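Side-chain contacts in endo-1,4-b-d-mannanase (PDB 1QNR), which hydrolyses internal beta-1,4 linkages of mannan chains, as a fungal endo-mannanase of glycoside hydrolase family 5: residues Asp245-Asn250 and Asn255-Thr260; Cys272-Tyr277 and Ala288-Thr293; Gly167-Cys172 and Thr239-Pro244. All blocks are in the same frame, centred on the assembly; numbering follows the deposited sequence. Where two conformers were deposited one is given.

In the fold
The three contacts lie in one part of a TIM barrel, with centres about 11 Å (contacts 1 and 2), about 13 Å (1 and 3) and about 14 Å (2 and 3) apart. In chain order contact 3 closes first, then contact 1, then contact 2. Contact 3 lies at the C-terminal ends of the parallel barrel strands and, like contact 1, touches both mannose units. Contact 1 packs helix 244-247 against helix 253-267, and contact 2 packs strand 272-277 against helix 283-295. Polar bonds tie them together: His241 O meets Trp257 NE1, Asn255 meets Thr293, and His241 and Tyr243 meet Glu275 and Glu276. The sugar site is thereby continuous with the packing of the barrel wall.

Contact 1: residues Asp245-Asn250 and Asn255-Thr260; sequences DSWGTN and NGWIQT. With NAG (2-acetamido-2-deoxy-beta-D-glucopyranose), chain H; BMA (beta-D-mannopyranose), chain B; BMA (beta-D-mannopyranose), chain C.
The indole nitrogen of Trp247, whose ring packs on Trp257, reaches two mannose oxygens at once. Its N-H points mainly to O6 of the chain C mannose, 3.0 Å from NE1, while O3 of the chain B mannose, 3.2 Å from NE1, takes a weak, strongly bent share. The far end of the same indole turns to protein. There the edge of Trp247 approaches the face of Trp257 in an offset edge-to-face pair, with the six-membered rings 5.4 Å apart at their centroids and their planes at 66°. The touch is made by Trp247 CZ3, which comes to 3.8 Å from Trp257 CZ2, above the rim of that ring rather than its middle. Trp257 swings its CG anti to the backbone N (chi1 -176°), and this carries the indole from helix 253-267 toward the sugar-binding tryptophan. Its own NE1 is held by His241 O, and Tyr218 meets the ring edge-to-face, so that it is braced by a bond as well as by packing. Farther along the 245-250 segment, Asn250 ND2 is joined covalently to C1 of an N-acetylglucosamine, while its OD1 is hydrogen-bonded to Trp253 N at the start of the next helix. The segment thus carries an N-glycan in an Asn-X-Thr sequon at Asn250 and, at Trp247, presents an indole edge whose N-H binds the two mannose units in the sugar cleft of a family 5 glycoside hydrolase.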
loop_
_atom_site.group_PDB
_atom_site.type_symbol
_atom_site.label_atom_id
_atom_site.label_comp_id
_atom_site.label_asym_id
_atom_site.label_seq_id
_atom_site.Cartn_x
_atom_site.Cartn_y
_atom_site.Cartn_z
ATOM N N ASP A 245 7.473 -2.245 -17.381
ATOM C CA ASP A 245 6.713 -1.745 -18.547
ATOM C C ASP A 245 6.390 -0.277 -18.495
ATOM O O ASP A 245 6.249 0.312 -19.575
ATOM C CB ASP A 245 5.363 -2.487 -18.719
ATOM C CG ASP A 245 5.507 -3.982 -18.876
ATOM O OD1 ASP A 245 6.111 -4.353 -19.876
ATOM O OD2 ASP A 245 5.049 -4.712 -17.974
ATOM N N SER A 246 6.222 0.354 -17.347
ATOM C CA SER A 246 5.902 1.767 -17.272
ATOM C C SER A 246 7.197 2.575 -17.166
ATOM O O SER A 246 7.194 3.807 -17.389
ATOM C CB SER A 246 5.170 2.118 -15.933
ATOM O OG SER A 246 3.869 1.576 -15.991
ATOM N N TRP A 247 8.289 1.887 -16.757
ATOM C CA TRP A 247 9.500 2.666 -16.442
ATOM C C TRP A 247 10.589 2.594 -17.531
ATOM O O TRP A 247 11.672 3.194 -17.393
ATOM C CB TRP A 247 10.107 2.104 -15.126
ATOM C CG TRP A 247 9.225 2.345 -13.915
ATOM C CD1 TRP A 247 8.102 3.154 -13.841
ATOM C CD2 TRP A 247 9.452 1.873 -12.580
ATOM N NE1 TRP A 247 7.597 3.169 -12.529
ATOM C CE2 TRP A 247 8.408 2.370 -11.762
ATOM C CE3 TRP A 247 10.410 0.994 -12.021
ATOM C CZ2 TRP A 247 8.323 2.050 -10.384
ATOM C CZ3 TRP A 247 10.364 0.726 -10.645
ATOM C CH2 TRP A 247 9.324 1.258 -9.869
ATOM N N GLY A 248 10.313 1.820 -18.592
ATOM C CA GLY A 248 11.326 1.805 -19.697
ATOM C C GLY A 248 12.482 0.883 -19.440
ATOM O O GLY A 248 13.578 1.069 -20.052
ATOM N N THR A 249 12.363 -0.106 -18.535
ATOM C CA THR A 249 13.472 -1.019 -18.256
ATOM C C THR A 249 13.092 -2.428 -18.688
ATOM O O THR A 249 11.919 -2.690 -18.937
ATOM C CB THR A 249 13.897 -0.979 -16.757
ATOM O OG1 THR A 249 12.729 -1.390 -16.022
ATOM C CG2 THR A 249 14.284 0.381 -16.263
ATOM N N ASN A 250 14.024 -3.372 -18.728
ATOM C CA ASN A 250 13.642 -4.762 -19.054
ATOM C C ASN A 250 13.237 -5.508 -17.756
ATOM O O ASN A 250 13.419 -4.969 -16.652
ATOM C CB ASN A 250 14.681 -5.477 -19.876
ATOM C CG ASN A 250 15.937 -5.698 -19.127
ATOM O OD1 ASN A 250 16.060 -5.946 -17.950
ATOM N ND2 ASN A 250 17.090 -5.664 -19.873
ATOM N N ASN A 255 15.661 -7.678 -10.728
ATOM C CA ASN A 255 16.393 -8.373 -9.658
ATOM C C ASN A 255 17.346 -7.412 -8.955
ATOM O O ASN A 255 17.424 -7.406 -7.712
ATOM C CB ASN A 255 17.165 -9.600 -10.231
ATOM C CG ASN A 255 16.126 -10.572 -10.774
ATOM O OD1 ASN A 255 15.331 -11.211 -10.054
ATOM N ND2 ASN A 255 16.004 -10.701 -12.119
ATOM N N GLY A 256 18.107 -6.593 -9.718
ATOM C CA GLY A 256 19.003 -5.613 -9.095
ATOM C C GLY A 256 18.236 -4.539 -8.310
ATOM O O GLY A 256 18.708 -4.018 -7.295
ATOM N N TRP A 257 17.049 -4.117 -8.836
ATOM C CA TRP A 257 16.187 -3.179 -8.098
ATOM C C TRP A 257 15.799 -3.723 -6.703
ATOM O O TRP A 257 15.872 -2.968 -5.700
ATOM C CB TRP A 257 14.931 -2.901 -8.938
ATOM C CG TRP A 257 13.966 -1.885 -8.396
ATOM C CD1 TRP A 257 12.727 -2.133 -7.847
ATOM C CD2 TRP A 257 14.093 -0.449 -8.399
ATOM N NE1 TRP A 257 12.093 -0.963 -7.461
ATOM C CE2 TRP A 257 12.930 0.091 -7.834
ATOM C CE3 TRP A 257 15.095 0.442 -8.844
ATOM C CZ2 TRP A 257 12.698 1.470 -7.732
ATOM C CZ3 TRP A 257 14.896 1.810 -8.704
ATOM C CH2 TRP A 257 13.706 2.309 -8.160
ATOM N N ILE A 258 15.423 -5.011 -6.633
ATOM C CA ILE A 258 15.141 -5.597 -5.304
ATOM C C ILE A 258 16.401 -5.593 -4.446
ATOM O O ILE A 258 16.350 -5.253 -3.251
ATOM C CB ILE A 258 14.633 -7.065 -5.531
ATOM C CG1 ILE A 258 13.271 -7.050 -6.267
ATOM C CG2 ILE A 258 14.534 -7.784 -4.183
ATOM C CD1 ILE A 258 12.968 -8.438 -6.901
ATOM N N GLN A 259 17.556 -6.070 -5.007
ATOM C CA GLN A 259 18.777 -6.177 -4.197
ATOM C C GLN A 259 19.234 -4.801 -3.648
ATOM O O GLN A 259 19.644 -4.734 -2.478
ATOM C CB GLN A 259 19.914 -6.789 -5.064
ATOM C CG GLN A 259 19.607 -8.243 -5.439
ATOM C CD GLN A 259 20.566 -8.808 -6.488
ATOM O OE1 GLN A 259 21.047 -8.114 -7.361
ATOM N NE2 GLN A 259 20.792 -10.116 -6.320
ATOM N N THR A 260 19.222 -3.738 -4.472
ATOM C CA THR A 260 19.680 -2.440 -3.966
ATOM C C THR A 260 18.765 -1.879 -2.878
ATOM O O THR A 260 19.244 -1.270 -1.903
ATOM C CB THR A 260 19.832 -1.384 -5.067
ATOM O OG1 THR A 260 18.627 -1.270 -5.841
ATOM C CG2 THR A 260 20.973 -1.742 -6.061
HETATM C C1 NAG H . 18.628 -6.107 -19.904
HETATM C C2 NAG H . 19.469 -7.167 -20.539
HETATM C C3 NAG H . 20.829 -7.349 -19.881
HETATM C C4 NAG H . 21.342 -5.966 -19.439
HETATM C C5 NAG H . 20.349 -5.274 -18.464
HETATM C C6 NAG H . 20.884 -3.924 -18.024
HETATM C C7 NAG H . 17.852 -8.870 -21.426
HETATM C C8 NAG H . 17.444 -10.298 -21.309
HETATM N N2 NAG H . 18.786 -8.486 -20.522
HETATM O O3 NAG H . 21.682 -7.986 -20.842
HETATM O O4 NAG H . 22.597 -6.084 -18.721
HETATM O O5 NAG H . 19.114 -5.048 -19.103
HETATM O O6 NAG H . 19.965 -3.130 -17.387
HETATM O O7 NAG H . 17.433 -8.151 -22.221
HETATM C C1 BMA B . 6.651 8.031 -16.127
HETATM C C2 BMA B . 6.770 6.920 -15.062
HETATM C C3 BMA B . 5.425 6.194 -14.832
HETATM C C4 BMA B . 4.326 7.221 -14.539
HETATM C C5 BMA B . 4.286 8.310 -15.661
HETATM C C6 BMA B . 3.144 9.293 -15.609
HETATM O O1 BMA B . 7.883 8.747 -16.197
HETATM O O2 BMA B . 7.231 7.486 -13.825
HETATM O O3 BMA B . 5.615 5.380 -13.645
HETATM O O4 BMA B . 3.037 6.659 -14.502
HETATM O O5 BMA B . 5.609 8.956 -15.640
HETATM O O6 BMA B . 3.246 10.364 -14.677
HETATM C C1 BMA C . 2.574 6.206 -13.250
HETATM C C2 BMA C . 1.036 6.100 -13.389
HETATM C C3 BMA C . 0.432 5.474 -12.129
HETATM C C4 BMA C . 1.179 4.200 -11.755
HETATM C C5 BMA C . 2.697 4.382 -11.696
HETATM C C6 BMA C . 3.448 3.003 -11.657
HETATM O O2 BMA C . 0.690 5.281 -14.516
HETATM O O3 BMA C . -0.942 5.222 -12.239
HETATM O O4 BMA C . 0.655 3.756 -10.494
HETATM O O5 BMA C . 3.154 4.885 -13.012
HETATM O O6 BMA C . 4.793 3.447 -11.439
#

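Contact 2: residues Cys272-Tyr277 and Ala288-Thr293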
loop_
_atom_site.group_PDB
_atom_site.type_symbol
_atom_site.label_atom_id
_atom_site.label_comp_id
_atom_site.label_asym_id
_atom_site.label_seq_id
_atom_site.Cartn_x
_atom_site.Cartn_y
_atom_site.Cartn_z
ATOM N N CYS A 272 12.522 -4.259 4.592
ATOM C CA CYS A 272 11.851 -3.699 3.428
ATOM C C CYS A 272 10.687 -4.614 3.031
ATOM O O CYS A 272 10.685 -5.849 3.227
ATOM C CB CYS A 272 12.772 -3.819 2.198
ATOM S SG CYS A 272 13.575 -2.316 1.572
ATOM N N VAL A 273 9.597 -4.002 2.476
ATOM C CA VAL A 273 8.460 -4.731 1.877
ATOM C C VAL A 273 8.420 -4.400 0.373
ATOM O O VAL A 273 8.358 -3.210 -0.022
ATOM C CB VAL A 273 7.096 -4.381 2.528
ATOM C CG1 VAL A 273 5.903 -5.070 1.821
ATOM C CG2 VAL A 273 7.097 -4.805 4.006
ATOM N N PHE A 274 8.481 -5.462 -0.432
ATOM C CA PHE A 274 8.375 -5.381 -1.905
ATOM C C PHE A 274 6.849 -5.298 -2.181
ATOM O O PHE A 274 6.181 -6.353 -2.287
ATOM C CB PHE A 274 9.055 -6.606 -2.495
ATOM C CG PHE A 274 9.100 -6.840 -3.972
ATOM C CD1 PHE A 274 8.925 -5.763 -4.853
ATOM C CD2 PHE A 274 9.352 -8.109 -4.499
ATOM C CE1 PHE A 274 9.042 -6.016 -6.236
ATOM C CE2 PHE A 274 9.435 -8.374 -5.869
ATOM C CZ PHE A 274 9.300 -7.291 -6.732
ATOM N N GLU A 275 6.296 -4.089 -2.147
ATOM C CA GLU A 275 4.854 -3.870 -1.899
ATOM C C GLU A 275 3.950 -3.904 -3.121
ATOM O O GLU A 275 2.738 -4.119 -2.943
ATOM C CB GLU A 275 4.732 -2.498 -1.178
ATOM C CG GLU A 275 3.299 -2.100 -0.777
ATOM C CD GLU A 275 3.251 -0.741 -0.080
ATOM O OE1 GLU A 275 3.616 0.284 -0.690
ATOM O OE2 GLU A 275 2.724 -0.749 1.100
ATOM N N GLU A 276 4.498 -3.692 -4.330
ATOM C CA GLU A 276 3.743 -3.876 -5.568
ATOM C C GLU A 276 4.676 -4.353 -6.665
ATOM O O GLU A 276 5.821 -3.828 -6.709
ATOM C CB GLU A 276 3.085 -2.591 -6.113
ATOM C CG GLU A 276 2.021 -1.891 -5.248
ATOM C CD GLU A 276 1.423 -0.714 -5.936
ATOM O OE1 GLU A 276 1.627 -0.526 -7.186
ATOM O OE2 GLU A 276 0.736 0.144 -5.317
ATOM N N TYR A 277 4.227 -5.203 -7.577
ATOM C CA TYR A 277 5.042 -5.531 -8.771
ATOM C C TYR A 277 4.142 -6.206 -9.813
ATOM O O TYR A 277 3.164 -6.878 -9.469
ATOM C CB TYR A 277 6.233 -6.440 -8.430
ATOM C CG TYR A 277 5.909 -7.731 -7.726
ATOM C CD1 TYR A 277 5.597 -8.939 -8.381
ATOM C CD2 TYR A 277 5.934 -7.825 -6.311
ATOM C CE1 TYR A 277 5.341 -10.116 -7.710
ATOM C CE2 TYR A 277 5.676 -8.996 -5.630
ATOM C CZ TYR A 277 5.359 -10.167 -6.309
ATOM O OH TYR A 277 5.081 -11.362 -5.640
ATOM N N ALA A 288 8.315 -14.779 -11.506
ATOM C CA ALA A 288 8.834 -15.837 -10.615
ATOM C C ALA A 288 10.260 -15.567 -10.151
ATOM O O ALA A 288 10.615 -15.745 -8.962
ATOM C CB ALA A 288 8.650 -17.224 -11.303
ATOM N N PRO A 289 11.214 -15.159 -11.023
ATOM C CA PRO A 289 12.572 -14.834 -10.569
ATOM C C PRO A 289 12.634 -13.690 -9.541
ATOM O O PRO A 289 13.469 -13.722 -8.608
ATOM C CB PRO A 289 13.322 -14.503 -11.878
ATOM C CG PRO A 289 12.540 -15.150 -12.966
ATOM C CD PRO A 289 11.075 -15.114 -12.513
ATOM N N TRP A 290 11.712 -12.715 -9.680
ATOM C CA TRP A 290 11.648 -11.632 -8.680
ATOM C C TRP A 290 11.257 -12.116 -7.267
ATOM O O TRP A 290 11.830 -11.692 -6.277
ATOM C CB TRP A 290 10.663 -10.543 -9.117
ATOM C CG TRP A 290 10.885 -9.871 -10.443
ATOM C CD1 TRP A 290 12.060 -9.808 -11.214
ATOM C CD2 TRP A 290 9.939 -9.119 -11.173
ATOM N NE1 TRP A 290 11.854 -9.118 -12.360
ATOM C CE2 TRP A 290 10.542 -8.632 -12.370
ATOM C CE3 TRP A 290 8.587 -8.714 -10.932
ATOM C CZ2 TRP A 290 9.873 -7.871 -13.318
ATOM C CZ3 TRP A 290 7.922 -7.935 -11.850
ATOM C CH2 TRP A 290 8.564 -7.484 -13.041
ATOM N N GLN A 291 10.286 -13.040 -7.254
ATOM C CA GLN A 291 9.831 -13.600 -5.957
ATOM C C GLN A 291 10.989 -14.400 -5.362
ATOM O O GLN A 291 11.206 -14.248 -4.148
ATOM C CB GLN A 291 8.638 -14.554 -6.242
ATOM C CG GLN A 291 7.415 -13.801 -6.762
ATOM C CD GLN A 291 6.211 -14.730 -6.894
ATOM O OE1 GLN A 291 6.381 -15.931 -7.297
ATOM N NE2 GLN A 291 5.036 -14.175 -6.626
ATOM N N THR A 292 11.761 -15.158 -6.182
ATOM C CA THR A 292 12.900 -15.868 -5.579
ATOM C C THR A 292 13.983 -14.918 -5.099
ATOM O O THR A 292 14.562 -15.126 -3.991
ATOM C CB THR A 292 13.494 -16.821 -6.658
ATOM O OG1 THR A 292 12.504 -17.835 -6.912
ATOM C CG2 THR A 292 14.795 -17.474 -6.170
ATOM N N THR A 293 14.298 -13.862 -5.840
ATOM C CA THR A 293 15.266 -12.874 -5.359
ATOM C C THR A 293 14.832 -12.280 -4.026
ATOM O O THR A 293 15.628 -12.166 -3.068
ATOM C CB THR A 293 15.510 -11.825 -6.455
ATOM O OG1 THR A 293 16.032 -12.438 -7.660
ATOM C CG2 THR A 293 16.444 -10.701 -6.017
#
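Tyr277 lies alongside Trp290, the two side chains passing each other head to tail, with Tyr277 CD1 3.9 Å from Trp290 CE3, at the edge of the indole and in its plane. The tyrosine also leans back over its own strand: CD2 sits 3.4 Å above the ring plane of Phe274, over the ring centre. CG of Tyr277 is tucked between the backbone N and the carbonyl carbon (chi1 55°), and the ring covers one face of Phe274 while its CD1 side meets Trp290. Phe274 in turn offers its edge to the helix, with CE2 at 4.1 Å from Trp290 CB. These aromatic groups bridge strand 272-277 and helix 283-295, the first two elements of a beta-alpha-beta unit completed by strand 300-309. In this repeating element of the TIM barrel, strand and helix run nearly antiparallel; the axes of segments 272-277 and 288-293 come within 11.3 Å. A single polar bond crosses between the segments. Gln291, its chain extended beyond CG, brings NE2 to 3.0 Å from Tyr277 OH in an almost straight bond of 175°, with the hydroxyl in the plane of the amide and the phenol ring turned nearly perpendicular to it. The hydroxyl is hydrogen-bonded to Asp303 OD1 as well, so two partners fix it within a buried contact. Trp290 NE1 is hydrogen-bonded to Tyr251 O, which satisfies the buried indole's polar atom.

Contact 3: residues Gly167-Cys172 and Thr239-Pro244; sequences GNEPRC and TFHLYP. With BMA (beta-D-mannopyranose), chain C; BMA (beta-D-mannopyranose), chain B.
At the C-terminal ends of the barrel strands, the Asn-Glu-Pro sequence of the loop after strand 161-165 meets the strand that carries His241. The bond between them is a His-carboxylate pair: in the conformer of Glu169 described here, one of two modelled, His241 ND1 donates to Glu169 OE2 over 2.8 Å, with an N-H...O angle of 153°. The carboxylate uses the anti lone pair of OE2, which lies close to the imidazole plane, although the two flat groups are turned 45° against each other. The second oxygen, OE1, accepts from O4 of the chain C mannose at 2.8 Å and is also hydrogen-bonded to Trp114 NE1. Behind the histidine, NE2 is hydrogen-bonded to Glu275 OE1, a second-shell partner that fixes the rotation of the imidazole. Arg171 grips the other sugar. Its NH1 and NH2 each lie 3.0 Å from O2 of the chain B mannose at the guanidinium edge, and NH2 has a further bond of 3.2 Å to O3 of that unit; Glu205 forms a salt bridge with this arginine. Tyr243, whose hydroxyl is bound to Glu276, lays CD2 at 3.9 Å from C6 of the chain C mannose. An Asn-Glu-Pro loop whose glutamate is held by a histidine on one oxygen and meets a bound mannose with the other is consistent with the active-site cleft of family 5 TIM-barrel hydrolases.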
loop_
_atom_site.group_PDB
_atom_site.type_symbol
_atom_site.label_atom_id
_atom_site.label_comp_id
_atom_site.label_asym_id
_atom_site.label_seq_id
_atom_site.Cartn_x
_atom_site.Cartn_y
_atom_site.Cartn_z
ATOM N N GLY A 167 0.664 7.384 1.981
ATOM C CA GLY A 167 -0.110 7.541 0.736
ATOM C C GLY A 167 0.300 6.422 -0.216
ATOM O O GLY A 167 1.258 5.654 0.003
ATOM N N ASN A 168 -0.486 6.335 -1.314
ATOM C CA ASN A 168 -0.079 5.443 -2.411
ATOM C C ASN A 168 0.873 6.203 -3.363
ATOM O O ASN A 168 0.401 7.117 -4.082
ATOM C CB ASN A 168 -1.275 4.956 -3.203
ATOM C CG ASN A 168 -0.852 4.046 -4.380
ATOM O OD1 ASN A 168 -0.100 3.063 -4.208
ATOM N ND2 ASN A 168 -1.327 4.409 -5.564
ATOM N N GLU A 169 2.148 5.798 -3.412
ATOM C CA GLU A 169 3.138 6.314 -4.406
ATOM C C GLU A 169 3.336 7.808 -4.328
ATOM O O GLU A 169 3.390 8.481 -5.384
ATOM C CB GLU A 169 2.789 5.892 -5.888
ATOM C CG GLU A 169 2.609 4.349 -5.915
ATOM C CD GLU A 169 2.518 3.797 -7.309
ATOM O OE1 GLU A 169 2.126 4.479 -8.273
ATOM O OE2 GLU A 169 2.747 2.570 -7.430
ATOM N N PRO A 170 3.512 8.454 -3.160
ATOM C CA PRO A 170 3.748 9.910 -3.115
ATOM C C PRO A 170 4.948 10.292 -3.990
ATOM O O PRO A 170 6.017 9.655 -3.914
ATOM C CB PRO A 170 4.041 10.193 -1.639
ATOM C CG PRO A 170 4.377 8.864 -1.036
ATOM C CD PRO A 170 3.587 7.818 -1.800
ATOM N N ARG A 171 4.776 11.361 -4.790
ATOM C CA ARG A 171 5.854 11.943 -5.594
ATOM C C ARG A 171 5.778 13.457 -5.470
ATOM O O ARG A 171 4.709 14.022 -5.152
ATOM C CB ARG A 171 5.765 11.603 -7.098
ATOM C CG ARG A 171 5.876 10.087 -7.426
ATOM C CD ARG A 171 5.828 10.013 -8.976
ATOM N NE ARG A 171 6.003 8.635 -9.438
ATOM C CZ ARG A 171 6.196 8.304 -10.741
ATOM N NH1 ARG A 171 6.199 9.269 -11.670
ATOM N NH2 ARG A 171 6.327 7.019 -11.029
ATOM N N CYS A 172 6.884 14.120 -5.801
ATOM C CA CYS A 172 6.870 15.606 -5.863
ATOM C C CYS A 172 7.722 15.909 -7.116
ATOM O O CYS A 172 8.972 16.011 -6.970
ATOM C CB CYS A 172 7.330 16.200 -4.524
ATOM S SG CYS A 172 7.024 18.031 -4.328
ATOM N N THR A 239 9.208 0.705 1.837
ATOM C CA THR A 239 8.406 0.100 0.760
ATOM C C THR A 239 9.040 0.422 -0.587
ATOM O O THR A 239 9.606 1.521 -0.809
ATOM C CB THR A 239 6.940 0.687 0.723
ATOM O OG1 THR A 239 6.970 2.137 0.738
ATOM C CG2 THR A 239 6.153 0.185 1.960
ATOM N N PHE A 240 8.904 -0.516 -1.546
ATOM C CA PHE A 240 9.282 -0.180 -2.939
ATOM C C PHE A 240 8.399 -0.979 -3.912
ATOM O O PHE A 240 7.837 -2.022 -3.525
ATOM C CB PHE A 240 10.756 -0.378 -3.295
ATOM C CG PHE A 240 11.244 -1.804 -3.170
ATOM C CD1 PHE A 240 11.685 -2.309 -1.970
ATOM C CD2 PHE A 240 11.249 -2.631 -4.288
ATOM C CE1 PHE A 240 12.183 -3.626 -1.805
ATOM C CE2 PHE A 240 11.725 -3.994 -4.168
ATOM C CZ PHE A 240 12.191 -4.452 -2.904
ATOM N N HIS A 241 8.160 -0.427 -5.111
ATOM C CA HIS A 241 7.286 -1.028 -6.134
ATOM C C HIS A 241 8.120 -1.314 -7.429
ATOM O O HIS A 241 9.258 -0.914 -7.425
ATOM C CB HIS A 241 6.127 -0.042 -6.484
ATOM C CG HIS A 241 5.228 0.324 -5.298
ATOM N ND1 HIS A 241 4.178 1.226 -5.413
ATOM C CD2 HIS A 241 5.213 -0.006 -3.980
ATOM C CE1 HIS A 241 3.523 1.351 -4.280
ATOM N NE2 HIS A 241 4.170 0.636 -3.347
ATOM N N LEU A 242 7.521 -2.058 -8.386
ATOM C CA LEU A 242 8.387 -2.412 -9.546
ATOM C C LEU A 242 7.473 -2.636 -10.782
ATOM O O LEU A 242 6.674 -3.585 -10.860
ATOM C CB LEU A 242 9.167 -3.687 -9.304
ATOM C CG LEU A 242 9.947 -4.333 -10.483
ATOM C CD1 LEU A 242 11.012 -3.336 -11.020
ATOM C CD2 LEU A 242 10.639 -5.636 -10.015
ATOM N N TYR A 243 7.689 -1.773 -11.803
ATOM C CA TYR A 243 6.919 -1.860 -13.057
ATOM C C TYR A 243 7.776 -1.510 -14.276
ATOM O O TYR A 243 7.730 -0.397 -14.797
ATOM C CB TYR A 243 5.714 -0.894 -13.008
ATOM C CG TYR A 243 4.614 -1.296 -11.974
ATOM C CD1 TYR A 243 3.729 -2.308 -12.267
ATOM C CD2 TYR A 243 4.573 -0.636 -10.765
ATOM C CE1 TYR A 243 2.756 -2.667 -11.321
ATOM C CE2 TYR A 243 3.648 -1.003 -9.779
ATOM C CZ TYR A 243 2.734 -1.970 -10.096
ATOM O OH TYR A 243 1.692 -2.319 -9.217
ATOM N N PRO A 244 8.591 -2.496 -14.705
ATOM C CA PRO A 244 9.466 -2.263 -15.893
ATOM C C PRO A 244 8.698 -1.783 -17.129
ATOM O O PRO A 244 9.253 -0.914 -17.869
ATOM C CB PRO A 244 10.096 -3.627 -16.115
ATOM C CG PRO A 244 10.123 -4.272 -14.742
ATOM C CD PRO A 244 8.763 -3.848 -14.163
HETATM C C1 BMA C . 2.574 6.206 -13.250
HETATM C C2 BMA C . 1.036 6.100 -13.389
HETATM C C3 BMA C . 0.432 5.474 -12.129
HETATM C C4 BMA C . 1.179 4.200 -11.755
HETATM C C5 BMA C . 2.697 4.382 -11.696
HETATM C C6 BMA C . 3.448 3.003 -11.657
HETATM O O2 BMA C . 0.690 5.281 -14.516
HETATM O O3 BMA C . -0.942 5.222 -12.239
HETATM O O4 BMA C . 0.655 3.756 -10.494
HETATM O O5 BMA C . 3.154 4.885 -13.012
HETATM O O6 BMA C . 4.793 3.447 -11.439
HETATM C C1 BMA B . 6.651 8.031 -16.127
HETATM C C2 BMA B . 6.770 6.920 -15.062
HETATM C C3 BMA B . 5.425 6.194 -14.832
HETATM C C4 BMA B . 4.326 7.221 -14.539
HETATM C C5 BMA B . 4.286 8.310 -15.661
HETATM C C6 BMA B . 3.144 9.293 -15.609
HETATM O O1 BMA B . 7.883 8.747 -16.197
HETATM O O2 BMA B . 7.231 7.486 -13.825
HETATM O O3 BMA B . 5.615 5.380 -13.645
HETATM O O4 BMA B . 3.037 6.659 -14.502
HETATM O O5 BMA B . 5.609 8.956 -15.640
HETATM O O6 BMA B . 3.246 10.364 -14.677
#